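Local coordinates for protein ornithine cyclodeaminase (Methanocaldococcus jannaschii, PDB 3MGJ) that probably converts ornithine to proline with release of ammonia as the full-length NAD-dependent enzyme, of which this is the N-terminal domain, at residues R4-R9 against I51-R56. Residues are numbered along the deposited sequence; the frame is centred on the assembly and turned at random.
Sequences REIELR and ILVIGR
Residues 4-9 and 51-55 run antiparallel as neighbouring strands, their axes 4.7 Å apart at closest and 139° between directions, with Arg-4 opposite Val-53 and Ile-6 opposite Ile-51 as hydrogen-bonded pairs and Glu-5 facing Leu-52 in the non-hydrogen-bonded pair between them. Ile-6 and Ile-51 bond reciprocally: Ile-6 N reaches Ile-51 O at 2.8 Å, nearly straight at 176°, and Ile-51 N returns to Ile-6 O at 3.0 Å. Val-53 N meets Arg-4 O at 3.0 Å, also nearly straight, whereas the reciprocal bond from Arg-4 N to Val-53 O is weak. Arg-4, Ile-6, Ile-51 and Val-53 share one face. There Ile-6 and Ile-51 lie side by side; with chi1 at 72°, Ile-6 lays its CG1 against Ile-51, 3.5 Å from Ile-51 O and 4.1 Å from Ile-51 CB. Farther along, the CD2 methyl of Leu-8 meets the CD1 methyl of Ile-51, the two side chains crossing at a slant. The Arg-4 guanidinium forms a salt bridge with Asp-62 of helix 58-74. Glu-5 and Leu-52 share the other face. This pairing joins strands one and three, the central two of a ferredoxin-like four-stranded antiparallel sheet: paired amides hold the register, while Ile-6 and Val-53 form an apolar surface against Leu-65 of helix 58-74, with Ile-64 also on Val-53 and a charged pair at the margin.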
# COMPACT_ATOMS: atom_id res chain seq x y z
N ARG A 4 17.49 -6.85 -5.90
CA ARG A 4 16.62 -6.87 -7.06
C ARG A 4 15.29 -6.26 -6.68
O ARG A 4 14.92 -6.25 -5.53
CB ARG A 4 16.43 -8.29 -7.61
CG ARG A 4 15.79 -8.31 -9.01
CD ARG A 4 15.80 -9.71 -9.66
NE ARG A 4 17.03 -10.02 -10.41
CZ ARG A 4 17.99 -10.85 -10.01
NH1 ARG A 4 17.88 -11.48 -8.84
NH2 ARG A 4 19.05 -11.07 -10.78
N GLU A 5 14.57 -5.76 -7.67
CA GLU A 5 13.30 -5.10 -7.44
C GLU A 5 12.18 -6.01 -7.91
O GLU A 5 12.27 -6.60 -8.98
CB GLU A 5 13.28 -3.80 -8.22
CG GLU A 5 12.28 -2.80 -7.73
CD GLU A 5 12.22 -1.55 -8.61
OE1 GLU A 5 13.10 -1.42 -9.50
OE2 GLU A 5 11.30 -0.72 -8.42
N ILE A 6 11.13 -6.15 -7.11
CA ILE A 6 9.99 -6.96 -7.53
C ILE A 6 8.74 -6.11 -7.53
O ILE A 6 8.74 -5.01 -7.03
CB ILE A 6 9.76 -8.19 -6.62
CG1 ILE A 6 9.23 -7.77 -5.26
CG2 ILE A 6 11.03 -8.97 -6.48
CD1 ILE A 6 8.43 -8.81 -4.58
N GLU A 7 7.66 -6.64 -8.10
CA GLU A 7 6.40 -5.93 -8.09
C GLU A 7 5.26 -6.87 -7.79
O GLU A 7 5.18 -7.93 -8.37
CB GLU A 7 6.21 -5.26 -9.43
CG GLU A 7 4.91 -4.58 -9.62
CD GLU A 7 4.93 -3.82 -10.92
OE1 GLU A 7 5.63 -2.79 -10.97
OE2 GLU A 7 4.30 -4.26 -11.91
N LEU A 8 4.41 -6.50 -6.85
CA LEU A 8 3.18 -7.25 -6.63
C LEU A 8 2.11 -6.54 -7.40
O LEU A 8 2.16 -5.34 -7.58
CB LEU A 8 2.78 -7.30 -5.16
CG LEU A 8 3.59 -8.20 -4.23
CD1 LEU A 8 4.10 -9.38 -5.02
CD2 LEU A 8 4.74 -7.44 -3.66
N ARG A 9 1.12 -7.29 -7.86
CA ARG A 9 0.05 -6.71 -8.65
C ARG A 9 -1.26 -7.38 -8.27
O ARG A 9 -1.32 -8.58 -8.02
CB ARG A 9 0.37 -6.91 -10.13
CG ARG A 9 -0.47 -6.14 -11.09
CD ARG A 9 -0.25 -6.67 -12.49
NE ARG A 9 -1.00 -5.93 -13.51
CZ ARG A 9 -2.26 -6.16 -13.86
NH1 ARG A 9 -2.98 -7.12 -13.26
NH2 ARG A 9 -2.83 -5.42 -14.81
N ILE A 51 8.76 -3.29 -4.54
CA ILE A 51 9.51 -3.54 -3.34
C ILE A 51 10.90 -3.96 -3.76
O ILE A 51 11.05 -4.82 -4.63
CB ILE A 51 8.91 -4.71 -2.57
CG1 ILE A 51 7.49 -4.37 -2.15
CG2 ILE A 51 9.78 -5.09 -1.40
CD1 ILE A 51 6.65 -5.57 -1.88
N LEU A 52 11.89 -3.32 -3.15
CA LEU A 52 13.29 -3.69 -3.29
C LEU A 52 13.65 -4.72 -2.23
O LEU A 52 13.35 -4.54 -1.06
CB LEU A 52 14.12 -2.44 -3.08
CG LEU A 52 15.61 -2.40 -3.39
CD1 LEU A 52 15.81 -2.31 -4.89
CD2 LEU A 52 16.17 -1.18 -2.69
N VAL A 53 14.29 -5.80 -2.66
CA VAL A 53 14.67 -6.90 -1.78
C VAL A 53 16.17 -6.89 -1.66
O VAL A 53 16.87 -6.77 -2.65
CB VAL A 53 14.23 -8.26 -2.35
CG1 VAL A 53 14.68 -9.38 -1.45
CG2 VAL A 53 12.75 -8.29 -2.51
N ILE A 54 16.68 -7.00 -0.45
CA ILE A 54 18.11 -6.87 -0.23
C ILE A 54 18.64 -8.06 0.57
O ILE A 54 18.13 -8.39 1.64
CB ILE A 54 18.42 -5.59 0.54
CG1 ILE A 54 17.60 -4.42 -0.01
CG2 ILE A 54 19.88 -5.31 0.49
CD1 ILE A 54 17.68 -3.18 0.84
N GLY A 55 19.67 -8.71 0.05
CA GLY A 55 20.27 -9.82 0.75
C GLY A 55 21.78 -9.67 0.75
O GLY A 55 22.31 -8.70 0.23
N ARG A 56 22.45 -10.65 1.32
CA ARG A 56 23.89 -10.60 1.48
C ARG A 56 24.62 -10.81 0.15
O ARG A 56 25.76 -10.36 -0.01
CB ARG A 56 24.31 -11.67 2.45
CG ARG A 56 23.81 -13.04 2.07
CD ARG A 56 24.44 -14.04 2.97
NE ARG A 56 23.96 -15.38 2.68
CZ ARG A 56 22.96 -15.96 3.33
NH1 ARG A 56 22.34 -15.29 4.29
NH2 ARG A 56 22.58 -17.18 3.00